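Local coordinates for cerato-platanin-like protein (Moniliophthora perniciosa, PDB 3SUM) that is of unknown function but belongs to the cerato-platanins, small fungal proteins with a double-psi beta-barrel fold, several of which are secreted and act on plant hosts, at residues 53-58 with 78-83; 4-9 with 84-89; 61-66 with 123-128; 25-30 with 39-44. All blocks are in the same frame, centred on the assembly; numbering follows the deposited sequence.

Contact 1 (53-58 with 78-83); sequences APEAQT and VDRVEE
The guanidinium of Arg80 has Glu55 CA over one face, 3.4 Å above its plane and displaced toward the rim, while Thr58 meets its edge. In this double-psi beta barrel, residues 53-58 turn away from strand 50-52 and fold back over Arg80, near the end of strand 71-79. NH1 and NH2 grip Thr58 end-on: NH2 donates to Thr58 O (2.8 Å) and NH1 to Thr58 OG1 (3.0 Å), both acceptors near the guanidinium plane. NH1 also bonds Ala53 O, lying 58° out of that carbonyl's plane. A bend at chi2 (51°) brings the group back over the loop. Thr58 OG1 in turn donates to Pro54 O, so the hydroxyl both receives from the arginine and closes the turn. A leucine in place of Arg80 would probably leave Thr58 O and OG1 without these donors and the 53-58 turn freer to shift. The backbones also pair, Ala53 N donating to Asp79 O at 3.0 Å and Val81 N weakly to Ala53 O. Asp79 OD2 makes a salt bridge with Lys10 NZ, while OD1 accepts from the backbone N of Lys22. Beyond Arg80, a water accepts from Glu55 N (2.8 Å) and donates to Val81 O (3.2 Å).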
loop_
_atom_site.group_PDB
_atom_site.type_symbol
_atom_site.label_atom_id
_atom_site.label_comp_id
_atom_site.label_asym_id
_atom_site.label_seq_id
_atom_site.Cartn_x
_atom_site.Cartn_y
_atom_site.Cartn_z
ATOM N N ALA A 53 -6.835 -1.663 -3.219
ATOM C CA ALA A 53 -7.877 -1.034 -2.446
ATOM C C ALA A 53 -8.967 -0.686 -3.432
ATOM O O ALA A 53 -8.750 -0.736 -4.681
ATOM C CB ALA A 53 -7.326 0.216 -1.748
ATOM N N PRO A 54 -10.154 -0.366 -2.912
ATOM C CA PRO A 54 -11.255 -0.255 -3.835
ATOM C C PRO A 54 -11.171 1.037 -4.597
ATOM O O PRO A 54 -10.818 2.066 -4.034
ATOM C CB PRO A 54 -12.498 -0.166 -2.913
ATOM C CG PRO A 54 -12.057 -0.558 -1.614
ATOM C CD PRO A 54 -10.575 -0.377 -1.503
ATOM N N GLU A 55 -11.653 1.000 -5.830
ATOM C CA GLU A 55 -11.805 2.175 -6.623
ATOM C C GLU A 55 -12.858 3.091 -5.886
ATOM O O GLU A 55 -13.701 2.611 -5.193
ATOM C CB GLU A 55 -12.378 1.764 -7.999
ATOM C CG GLU A 55 -12.644 2.884 -9.001
ATOM C CD GLU A 55 -13.201 2.332 -10.374
ATOM O OE1 GLU A 55 -13.954 3.059 -11.079
ATOM O OE2 GLU A 55 -12.904 1.175 -10.711
ATOM N N ALA A 56 -12.793 4.388 -6.137
ATOM C CA ALA A 56 -13.769 5.379 -5.646
ATOM C C ALA A 56 -13.390 5.709 -4.264
ATOM O O ALA A 56 -13.198 6.864 -3.982
ATOM C CB ALA A 56 -15.278 4.941 -5.749
ATOM N N GLN A 57 -13.207 4.713 -3.421
ATOM C CA GLN A 57 -12.716 5.020 -2.059
ATOM C C GLN A 57 -11.252 5.419 -2.025
ATOM O O GLN A 57 -10.843 6.148 -1.100
ATOM C CB GLN A 57 -12.835 3.833 -1.124
ATOM C CG GLN A 57 -14.127 3.350 -0.783
ATOM C CD GLN A 57 -14.017 2.419 0.436
ATOM O OE1 GLN A 57 -13.973 1.227 0.247
ATOM N NE2 GLN A 57 -14.040 2.967 1.661
ATOM N N THR A 58 -10.480 4.938 -2.993
ATOM C CA THR A 58 -9.020 5.236 -3.059
ATOM C C THR A 58 -8.661 5.461 -4.523
ATOM O O THR A 58 -9.227 4.802 -5.420
ATOM C CB THR A 58 -8.144 4.053 -2.552
ATOM O OG1 THR A 58 -8.292 2.934 -3.456
ATOM C CG2 THR A 58 -8.665 3.617 -1.157
ATOM N N VAL A 78 -1.844 0.384 -5.357
ATOM C CA VAL A 78 -1.242 -0.015 -6.602
ATOM C C VAL A 78 -2.153 -0.959 -7.385
ATOM O O VAL A 78 -1.840 -1.338 -8.515
ATOM C CB VAL A 78 0.109 -0.729 -6.393
ATOM C CG1 VAL A 78 1.163 0.219 -5.622
ATOM C CG2 VAL A 78 -0.066 -2.145 -5.698
ATOM N N ASP A 79 -3.299 -1.306 -6.801
ATOM C CA ASP A 79 -4.182 -2.259 -7.514
ATOM C C ASP A 79 -5.581 -2.113 -6.917
ATOM O O ASP A 79 -5.784 -1.295 -5.997
ATOM C CB ASP A 79 -3.585 -3.656 -7.245
ATOM C CG ASP A 79 -4.154 -4.750 -8.156
ATOM O OD1 ASP A 79 -4.922 -4.458 -9.107
ATOM O OD2 ASP A 79 -3.813 -5.898 -7.849
ATOM N N ARG A 80 -6.544 -2.892 -7.369
ATOM C CA ARG A 80 -7.912 -2.699 -6.920
ATOM C C ARG A 80 -8.374 -4.005 -6.321
ATOM O O ARG A 80 -7.947 -5.058 -6.776
ATOM C CB ARG A 80 -8.897 -2.348 -8.108
ATOM C CG ARG A 80 -9.282 -0.815 -8.202
ATOM C CD ARG A 80 -7.938 -0.000 -8.167
ATOM N NE ARG A 80 -8.187 1.417 -8.447
ATOM C CZ ARG A 80 -8.355 2.310 -7.497
ATOM N NH1 ARG A 80 -8.313 1.923 -6.244
ATOM N NH2 ARG A 80 -8.556 3.574 -7.813
ATOM N N VAL A 81 -9.189 -3.949 -5.274
ATOM C CA VAL A 81 -10.020 -5.095 -4.900
ATOM C C VAL A 81 -11.410 -4.487 -4.986
ATOM O O VAL A 81 -11.550 -3.267 -4.899
ATOM C CB VAL A 81 -9.746 -5.573 -3.489
ATOM C CG1 VAL A 81 -8.447 -6.341 -3.489
ATOM C CG2 VAL A 81 -9.673 -4.394 -2.494
ATOM N N GLU A 82 -12.450 -5.246 -5.173
ATOM C CA GLU A 82 -13.729 -4.499 -5.241
ATOM C C GLU A 82 -14.652 -4.748 -4.064
ATOM O O GLU A 82 -15.873 -4.902 -4.227
ATOM C CB GLU A 82 -14.428 -4.774 -6.555
ATOM C CG GLU A 82 -13.641 -4.386 -7.831
ATOM C CD GLU A 82 -12.486 -5.345 -8.083
ATOM O OE1 GLU A 82 -12.587 -6.534 -7.662
ATOM O OE2 GLU A 82 -11.507 -4.916 -8.715
ATOM N N GLU A 83 -14.059 -4.811 -2.878
ATOM C CA GLU A 83 -14.766 -5.014 -1.661
ATOM C C GLU A 83 -14.619 -3.729 -0.895
ATOM O O GLU A 83 -13.497 -3.247 -0.689
ATOM C CB GLU A 83 -14.141 -6.179 -0.922
ATOM C CG GLU A 83 -15.078 -7.423 -0.791
ATOM C CD GLU A 83 -15.408 -8.208 -2.066
ATOM O OE1 GLU A 83 -14.524 -8.789 -2.737
ATOM O OE2 GLU A 83 -16.604 -8.302 -2.384
HETATM O O HOH W 1 -13.097 -1.194 -6.779
#

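Contact 2 (4-9 with 84-89); sequences LIKWDD and ANLFVG
Strands 4-7 and 86-89 pair in parallel, with Leu4 beside Leu86, Ile5 beside Phe87, Lys6 beside Val88 and Trp7 beside Gly89, as neighbours in the mixed sheet of the double-psi beta barrel. Five backbone hydrogen bonds join them. Leu4 N donates to Asn85 O, Phe87 N to Leu4 O, Lys6 N to Phe87 O, Gly89 N to Lys6 O (2.7 Å) and Asp8 N to Gly89 O, which carries the pairing one residue past the strand. The strand axes lie 4.5 Å apart at their closest and diverge by 26°. Short CA-H...O contacts supplement these bonds, among them Ile5 CA to Phe87 O at 3.1 Å.

Apolar contacts differ on the two faces of the sheet. On the face of Leu4, Lys6, Leu86 and Val88, the aliphatic part of Lys6 crosses Leu86 at about a right angle, its CD 3.7 Å from Leu86 CD1, while NZ reaches on to Thr111. Leu86 CG lies anti to its backbone N (chi1 174°), which turns CD1 across to Lys6 and Leu4 CB. On the other face the end of Ile5 crosses Phe87 obliquely, CD1 lying 3.9 Å from Phe87 CB; the Phe87 ring itself stacks with Trp3, and Trp7 NE1 bonds Tyr107 O. At the far end, Asp8 CB packs against Val88 CG1 at 3.4 Å.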
loop_
_atom_site.group_PDB
_atom_site.type_symbol
_atom_site.label_atom_id
_atom_site.label_comp_id
_atom_site.label_asym_id
_atom_site.label_seq_id
_atom_site.Cartn_x
_atom_site.Cartn_y
_atom_site.Cartn_z
ATOM N N LEU A 4 -10.541 -3.225 6.704
ATOM C CA LEU A 4 -9.905 -4.553 6.897
ATOM C C LEU A 4 -8.607 -4.548 6.101
ATOM O O LEU A 4 -8.484 -3.865 5.073
ATOM C CB LEU A 4 -10.773 -5.705 6.301
ATOM C CG LEU A 4 -12.163 -5.920 6.898
ATOM C CD1 LEU A 4 -12.744 -7.208 6.276
ATOM C CD2 LEU A 4 -12.033 -6.127 8.394
ATOM N N ILE A 5 -7.630 -5.349 6.543
ATOM C CA ILE A 5 -6.505 -5.562 5.667
ATOM C C ILE A 5 -6.260 -7.092 5.613
ATOM O O ILE A 5 -6.423 -7.803 6.624
ATOM C CB ILE A 5 -5.267 -4.834 6.154
ATOM C CG1 ILE A 5 -4.139 -4.968 5.084
ATOM C CG2 ILE A 5 -4.885 -5.267 7.639
ATOM C CD1 ILE A 5 -3.226 -3.832 5.036
ATOM N N LYS A 6 -5.889 -7.575 4.460
ATOM C CA LYS A 6 -5.538 -8.969 4.257
ATOM C C LYS A 6 -4.203 -8.871 3.543
ATOM O O LYS A 6 -3.799 -7.808 3.105
ATOM C CB LYS A 6 -6.543 -9.616 3.279
ATOM C CG LYS A 6 -7.922 -9.827 3.997
ATOM C CD LYS A 6 -8.982 -10.206 2.891
ATOM C CE LYS A 6 -10.432 -10.258 3.411
ATOM N NZ LYS A 6 -10.531 -11.409 4.414
ATOM N N TRP A 7 -3.494 -9.980 3.497
ATOM C CA TRP A 7 -2.225 -9.960 2.866
ATOM C C TRP A 7 -2.215 -10.889 1.664
ATOM O O TRP A 7 -2.961 -11.867 1.578
ATOM C CB TRP A 7 -1.095 -10.258 3.876
ATOM C CG TRP A 7 -1.156 -11.609 4.571
ATOM C CD1 TRP A 7 -1.670 -11.865 5.793
ATOM C CD2 TRP A 7 -0.655 -12.839 4.073
ATOM N NE1 TRP A 7 -1.507 -13.185 6.089
ATOM C CE2 TRP A 7 -0.924 -13.814 5.026
ATOM C CE3 TRP A 7 -0.035 -13.217 2.865
ATOM C CZ2 TRP A 7 -0.551 -15.180 4.861
ATOM C CZ3 TRP A 7 0.352 -14.552 2.702
ATOM C CH2 TRP A 7 0.079 -15.525 3.682
ATOM N N ASP A 8 -1.283 -10.592 0.782
ATOM C CA ASP A 8 -1.134 -11.290 -0.496
ATOM C C ASP A 8 0.271 -10.972 -0.961
ATOM O O ASP A 8 0.658 -9.815 -1.121
ATOM C CB ASP A 8 -2.155 -10.742 -1.534
ATOM C CG ASP A 8 -2.177 -11.494 -2.877
ATOM O OD1 ASP A 8 -1.226 -12.127 -3.281
ATOM O OD2 ASP A 8 -3.164 -11.302 -3.625
ATOM N N ASP A 9 0.973 -12.042 -1.303
ATOM C CA ASP A 9 2.315 -12.011 -1.809
ATOM C C ASP A 9 2.444 -11.203 -3.072
ATOM O O ASP A 9 3.503 -10.619 -3.324
ATOM C CB ASP A 9 2.709 -13.471 -2.111
ATOM C CG ASP A 9 4.161 -13.605 -2.575
ATOM O OD1 ASP A 9 5.033 -13.577 -1.673
ATOM O OD2 ASP A 9 4.388 -13.765 -3.806
ATOM N N ALA A 84 -15.718 -3.149 -0.443
ATOM C CA ALA A 84 -15.585 -1.854 0.225
ATOM C C ALA A 84 -14.724 -2.004 1.450
ATOM O O ALA A 84 -14.790 -3.035 2.128
ATOM C CB ALA A 84 -16.982 -1.253 0.634
ATOM N N ASN A 85 -13.950 -0.963 1.754
ATOM C CA ASN A 85 -13.240 -0.925 3.009
ATOM C C ASN A 85 -12.221 -2.032 3.167
ATOM O O ASN A 85 -11.853 -2.365 4.297
ATOM C CB ASN A 85 -14.245 -0.981 4.160
ATOM C CG ASN A 85 -15.235 0.192 4.101
ATOM O OD1 ASN A 85 -14.847 1.319 3.830
ATOM N ND2 ASN A 85 -16.475 -0.079 4.391
ATOM N N LEU A 86 -11.708 -2.534 2.064
ATOM C CA LEU A 86 -10.733 -3.602 2.149
ATOM C C LEU A 86 -9.380 -3.146 1.541
ATOM O O LEU A 86 -9.336 -2.666 0.424
ATOM C CB LEU A 86 -11.209 -4.840 1.383
ATOM C CG LEU A 86 -10.152 -5.975 1.300
ATOM C CD1 LEU A 86 -9.689 -6.561 2.682
ATOM C CD2 LEU A 86 -10.669 -7.175 0.429
ATOM N N PHE A 87 -8.285 -3.278 2.303
ATOM C CA PHE A 87 -6.965 -3.226 1.721
ATOM C C PHE A 87 -6.409 -4.640 1.635
ATOM O O PHE A 87 -6.638 -5.469 2.543
ATOM C CB PHE A 87 -6.031 -2.455 2.651
ATOM C CG PHE A 87 -6.291 -1.007 2.687
ATOM C CD1 PHE A 87 -5.937 -0.196 1.611
ATOM C CD2 PHE A 87 -6.889 -0.444 3.799
ATOM C CE1 PHE A 87 -6.179 1.159 1.647
ATOM C CE2 PHE A 87 -7.128 0.908 3.858
ATOM C CZ PHE A 87 -6.801 1.709 2.799
ATOM N N VAL A 88 -5.647 -4.910 0.577
ATOM C CA VAL A 88 -4.904 -6.147 0.540
ATOM C C VAL A 88 -3.462 -5.732 0.408
ATOM O O VAL A 88 -3.084 -5.156 -0.597
ATOM C CB VAL A 88 -5.298 -7.080 -0.593
ATOM C CG1 VAL A 88 -4.384 -8.389 -0.497
ATOM C CG2 VAL A 88 -6.801 -7.473 -0.417
ATOM N N GLY A 89 -2.621 -6.089 1.369
ATOM C CA GLY A 89 -1.288 -5.535 1.293
ATOM C C GLY A 89 -0.246 -6.644 1.159
ATOM O O GLY A 89 -0.509 -7.831 1.329
#

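Contact 3 (61-66 with 123-128); sequences GSCWKL and SCCQQN
Cys63 and Cys125 turn their side chains toward each other and close a disulfide, SG to SG 2.0 Å, with a torsion of 78° about the sulfur-sulfur bond. The two arms leave their backbones differently: Cys63 SG stands opposite the backbone N (chi1 -176°), whereas Cys125 SG lies beside its own N. Cys63 SG also rests 3.8 Å from Cys124 CB, so the bridge packs against the residue whose own sulfur is bonded to Cys133. Two disulfides thus leave from consecutive cysteines.

The second link is polar. Gln127 reaches out in an extended chain, and its NE2 donates to Gly61 O at 2.8 Å in a nearly straight bond (170°). Donor and acceptor each lie in the plane of the other's amide group, which fixes how the side-chain amide is turned. A leucine at Gln127 would probably leave Gly61 O without this donor and the 123-128 loop tied to residues 61-66 chiefly through the disulfide. Trp64 points away from the 123-128 segment; its NE1 bonds Ser62 OG at the ring edge.

Strand 63-68 runs between strands 71-79 and 116-120 in the barrel sheet, Cys63 pairing with Val120 and Trp64 with Val75 through backbone hydrogen bonds. The disulfide therefore ties the loop after strand 116-120, one of the two edge strands, back to the strand beside it, with Cys125 touching Thr76 of strand 71-79.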
loop_
_atom_site.group_PDB
_atom_site.type_symbol
_atom_site.label_atom_id
_atom_site.label_comp_id
_atom_site.label_asym_id
_atom_site.label_seq_id
_atom_site.Cartn_x
_atom_site.Cartn_y
_atom_site.Cartn_z
ATOM N N GLY A 61 -2.422 4.986 -6.949
ATOM C CA GLY A 61 -1.219 5.732 -6.579
ATOM C C GLY A 61 -1.366 6.557 -5.330
ATOM O O GLY A 61 -0.360 7.135 -4.877
ATOM N N SER A 62 -2.529 6.554 -4.671
ATOM C CA SER A 62 -2.628 7.417 -3.481
ATOM C C SER A 62 -1.872 6.793 -2.327
ATOM O O SER A 62 -1.590 5.599 -2.319
ATOM C CB SER A 62 -4.064 7.691 -3.031
ATOM O OG SER A 62 -4.794 6.476 -2.931
ATOM N N CYS A 63 -1.664 7.608 -1.321
ATOM C CA CYS A 63 -0.836 7.182 -0.156
ATOM C C CYS A 63 -1.731 7.183 1.015
ATOM O O CYS A 63 -2.414 8.189 1.254
ATOM C CB CYS A 63 0.223 8.210 0.008
ATOM S SG CYS A 63 1.380 7.720 1.332
ATOM N N TRP A 64 -1.735 6.100 1.805
ATOM C CA TRP A 64 -2.671 5.981 2.921
ATOM C C TRP A 64 -1.924 5.605 4.178
ATOM O O TRP A 64 -1.027 4.803 4.140
ATOM C CB TRP A 64 -3.716 4.891 2.661
ATOM C CG TRP A 64 -4.720 5.396 1.699
ATOM C CD1 TRP A 64 -4.504 5.672 0.421
ATOM C CD2 TRP A 64 -6.090 5.699 1.972
ATOM N NE1 TRP A 64 -5.641 6.158 -0.145
ATOM C CE2 TRP A 64 -6.630 6.207 0.798
ATOM C CE3 TRP A 64 -6.909 5.568 3.116
ATOM C CZ2 TRP A 64 -7.990 6.602 0.672
ATOM C CZ3 TRP A 64 -8.290 5.984 3.009
ATOM C CH2 TRP A 64 -8.807 6.475 1.783
ATOM N N LYS A 65 -2.279 6.249 5.269
ATOM C CA LYS A 65 -1.703 5.853 6.522
ATOM C C LYS A 65 -2.635 4.855 7.181
ATOM O O LYS A 65 -3.827 5.136 7.382
ATOM C CB LYS A 65 -1.592 7.086 7.431
ATOM C CG LYS A 65 -0.813 6.626 8.688
ATOM C CD LYS A 65 -0.572 7.799 9.633
ATOM C CE LYS A 65 -1.577 7.832 10.756
ATOM N NZ LYS A 65 -1.074 8.767 11.843
ATOM N N LEU A 66 -2.122 3.690 7.573
ATOM C CA LEU A 66 -2.968 2.669 8.161
ATOM C C LEU A 66 -2.522 2.536 9.620
ATOM O O LEU A 66 -1.309 2.646 9.904
ATOM C CB LEU A 66 -2.731 1.302 7.494
ATOM C CG LEU A 66 -2.793 1.211 5.968
ATOM C CD1 LEU A 66 -2.662 -0.216 5.461
ATOM C CD2 LEU A 66 -4.145 1.907 5.514
ATOM N N SER A 123 4.053 12.383 -0.407
ATOM C CA SER A 123 5.476 12.351 0.077
ATOM C C SER A 123 5.653 11.313 1.174
ATOM O O SER A 123 6.704 10.695 1.308
ATOM C CB SER A 123 5.870 13.759 0.592
ATOM O OG SER A 123 4.946 14.068 1.614
ATOM N N CYS A 124 4.589 11.008 1.924
ATOM C CA CYS A 124 4.686 9.948 2.899
ATOM C C CYS A 124 4.951 8.600 2.258
ATOM O O CYS A 124 5.379 7.662 2.914
ATOM C CB CYS A 124 3.373 9.872 3.748
ATOM S SG CYS A 124 3.075 11.392 4.618
ATOM N N CYS A 125 4.589 8.460 0.979
ATOM C CA CYS A 125 4.851 7.215 0.243
ATOM C C CYS A 125 6.017 7.441 -0.787
ATOM O O CYS A 125 6.077 6.776 -1.807
ATOM C CB CYS A 125 3.586 6.771 -0.508
ATOM S SG CYS A 125 2.349 6.099 0.635
ATOM N N GLN A 126 6.887 8.404 -0.469
ATOM C CA GLN A 126 8.135 8.724 -1.219
ATOM C C GLN A 126 7.821 9.335 -2.577
ATOM O O GLN A 126 8.692 9.356 -3.460
ATOM C CB GLN A 126 8.997 7.452 -1.421
ATOM C CG GLN A 126 9.336 6.917 -0.025
ATOM C CD GLN A 126 10.049 5.621 -0.010
ATOM O OE1 GLN A 126 10.845 5.327 -0.895
ATOM N NE2 GLN A 126 9.802 4.824 1.071
ATOM N N GLN A 127 6.623 9.875 -2.740
ATOM C CA GLN A 127 6.294 10.455 -4.017
ATOM C C GLN A 127 6.779 11.902 -4.021
ATOM O O GLN A 127 6.785 12.573 -2.997
ATOM C CB GLN A 127 4.810 10.363 -4.271
ATOM C CG GLN A 127 4.387 8.900 -4.314
ATOM C CD GLN A 127 2.859 8.792 -4.431
ATOM O OE1 GLN A 127 2.179 9.812 -4.550
ATOM N NE2 GLN A 127 2.334 7.579 -4.399
ATOM N N ASN A 128 7.127 12.402 -5.190
ATOM C CA ASN A 128 7.675 13.758 -5.219
ATOM C C ASN A 128 6.525 14.762 -5.350
ATOM O O ASN A 128 6.318 15.363 -6.405
ATOM C CB ASN A 128 8.585 13.839 -6.415
ATOM C CG ASN A 128 9.165 15.245 -6.623
ATOM O OD1 ASN A 128 9.052 16.160 -5.751
ATOM N ND2 ASN A 128 9.856 15.403 -7.747
#

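Contact 4 (25-30 with 39-44); sequences AALAKL and TKLGEV
Leu30, just past the end of helix 24-28, comes alongside Val44, which follows a short 3-10 turn at 41-43; their CA atoms are 5.5 Å apart. This helix-and-loop unit precedes strand 50-52 of the double-psi beta barrel. Each segment is held by its own backbone bonds, such as Leu30 N to Leu27 O and Val44 N to Leu41 O. Between them the backbones meet in a long CA-H...O contact, Val44 CA to Leu30 O at 3.5 Å, and a backbone hydrogen bond joins Leu30 and Leu45 just beyond.

The side chains meet through apolar groups, centred on Val44, whose CG1 also lies 3.5 Å from Leu30 O. This CG1, set anti to the backbone N (chi1 176°), reaches both Leu30 CB at 3.8 Å and Leu27 CD2 at 4.0 Å, and the Leu27 and Val44 side chains cross at about a right angle. The other branch of Leu27 approaches Leu41, CD1 to CD1 at 4.4 Å. Phe21 touches both leucines, and Phe50 of strand 50-52 touches Leu41 and Val44, joining this cluster to the sheet. Away from it, the loop is braced by Glu43, whose OE1 accepts from two backbone amides, Thr39 N at 2.6 Å and Lys40 N at 3.0 Å.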
loop_
_atom_site.group_PDB
_atom_site.type_symbol
_atom_site.label_atom_id
_atom_site.label_comp_id
_atom_site.label_asym_id
_atom_site.label_seq_id
_atom_site.Cartn_x
_atom_site.Cartn_y
_atom_site.Cartn_z
ATOM N N ALA A 25 -1.362 2.405 -15.029
ATOM C CA ALA A 25 -1.008 3.702 -15.590
ATOM C C ALA A 25 -0.396 4.624 -14.536
ATOM O O ALA A 25 0.596 5.312 -14.774
ATOM C CB ALA A 25 -2.322 4.383 -16.274
ATOM N N ALA A 26 -0.988 4.659 -13.359
ATOM C CA ALA A 26 -0.460 5.493 -12.305
ATOM C C ALA A 26 0.953 4.961 -11.930
ATOM O O ALA A 26 1.857 5.749 -11.689
ATOM C CB ALA A 26 -1.362 5.443 -11.120
ATOM N N LEU A 27 1.113 3.639 -11.902
ATOM C CA LEU A 27 2.424 3.007 -11.579
ATOM C C LEU A 27 3.545 3.435 -12.496
ATOM O O LEU A 27 4.720 3.597 -12.049
ATOM C CB LEU A 27 2.329 1.498 -11.590
ATOM C CG LEU A 27 1.369 0.919 -10.522
ATOM C CD1 LEU A 27 1.328 -0.635 -10.597
ATOM C CD2 LEU A 27 1.758 1.390 -9.121
ATOM N N ALA A 28 3.200 3.625 -13.764
ATOM C CA ALA A 28 4.173 4.051 -14.783
ATOM C C ALA A 28 4.747 5.403 -14.419
ATOM O O ALA A 28 5.842 5.762 -14.857
ATOM C CB ALA A 28 3.517 4.155 -16.156
ATOM N N LYS A 29 3.998 6.188 -13.671
ATOM C CA LYS A 29 4.486 7.501 -13.267
ATOM C C LYS A 29 5.103 7.560 -11.875
ATOM O O LYS A 29 5.398 8.657 -11.385
ATOM C CB LYS A 29 3.323 8.447 -13.317
ATOM C CG LYS A 29 2.854 8.510 -14.804
ATOM C CD LYS A 29 1.764 9.612 -15.052
ATOM C CE LYS A 29 0.420 9.283 -14.478
ATOM N NZ LYS A 29 -0.635 10.104 -15.255
ATOM N N LEU A 30 5.273 6.386 -11.272
ATOM C CA LEU A 30 5.655 6.287 -9.887
ATOM C C LEU A 30 6.961 5.578 -9.735
ATOM O O LEU A 30 7.247 5.010 -8.687
ATOM C CB LEU A 30 4.559 5.665 -9.045
ATOM C CG LEU A 30 3.396 6.609 -8.786
ATOM C CD1 LEU A 30 2.266 5.784 -8.082
ATOM C CD2 LEU A 30 3.794 7.774 -7.862
ATOM N N THR A 39 8.980 -0.793 -15.069
ATOM C CA THR A 39 8.314 -1.873 -15.816
ATOM C C THR A 39 7.797 -2.927 -14.833
ATOM O O THR A 39 6.926 -3.739 -15.163
ATOM C CB THR A 39 9.255 -2.568 -16.810
ATOM O OG1 THR A 39 10.409 -3.082 -16.097
ATOM C CG2 THR A 39 9.696 -1.570 -17.956
ATOM N N LYS A 40 8.359 -2.930 -13.628
ATOM C CA LYS A 40 8.027 -3.955 -12.637
ATOM C C LYS A 40 7.640 -3.325 -11.320
ATOM O O LYS A 40 8.068 -2.182 -11.015
ATOM C CB LYS A 40 9.277 -4.824 -12.424
ATOM C CG LYS A 40 9.402 -5.802 -13.625
ATOM C CD LYS A 40 10.798 -6.304 -13.694
ATOM C CE LYS A 40 10.869 -7.205 -14.924
ATOM N NZ LYS A 40 10.213 -8.500 -14.530
ATOM N N LEU A 41 6.886 -4.083 -10.522
ATOM C CA LEU A 41 6.362 -3.540 -9.271
ATOM C C LEU A 41 7.504 -3.146 -8.364
ATOM O O LEU A 41 7.389 -2.193 -7.607
ATOM C CB LEU A 41 5.510 -4.610 -8.536
ATOM C CG LEU A 41 4.768 -4.060 -7.330
ATOM C CD1 LEU A 41 3.618 -3.202 -7.842
ATOM C CD2 LEU A 41 4.254 -5.332 -6.564
ATOM N N GLY A 42 8.598 -3.897 -8.427
ATOM C CA GLY A 42 9.758 -3.664 -7.532
ATOM C C GLY A 42 10.409 -2.297 -7.718
ATOM O O GLY A 42 11.145 -1.839 -6.865
ATOM N N GLU A 43 10.170 -1.664 -8.856
ATOM C CA GLU A 43 10.789 -0.376 -9.151
ATOM C C GLU A 43 9.958 0.797 -8.727
ATOM O O GLU A 43 10.375 1.941 -8.837
ATOM C CB GLU A 43 11.086 -0.243 -10.639
ATOM C CG GLU A 43 11.948 -1.386 -11.179
ATOM C CD GLU A 43 11.910 -1.419 -12.707
ATOM O OE1 GLU A 43 10.824 -1.333 -13.316
ATOM O OE2 GLU A 43 12.977 -1.546 -13.280
ATOM N N VAL A 44 8.718 0.527 -8.311
ATOM C CA VAL A 44 7.825 1.636 -8.025
ATOM C C VAL A 44 8.162 2.203 -6.656
ATOM O O VAL A 44 8.442 1.458 -5.700
ATOM C CB VAL A 44 6.348 1.104 -8.044
ATOM C CG1 VAL A 44 5.392 2.223 -7.648
ATOM C CG2 VAL A 44 5.991 0.551 -9.415
#

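How the contacts relate
Contacts 1, 2 and 3 all reach the mixed sheet of the barrel, while contact 4 covers it from the helix 24-28 side. Contact 1 touches all three others: Gln57 OE1 probably bonds Asn85 N of contact 2, Thr58 packs on Trp64 of contact 3, and Val78 meets Leu27 of contact 4. Centres of contacts 1 and 2 are 10 Å apart, those of contacts 2 and 4 about 20 Å, on opposite sides of the chain's centre. Along the chain, contacts 1 and 4 are nested inside the loop closed by contact 2, whereas contact 3 crosses contacts 1 and 2. These interleaved closures tie distant parts of the sequence into one compact domain.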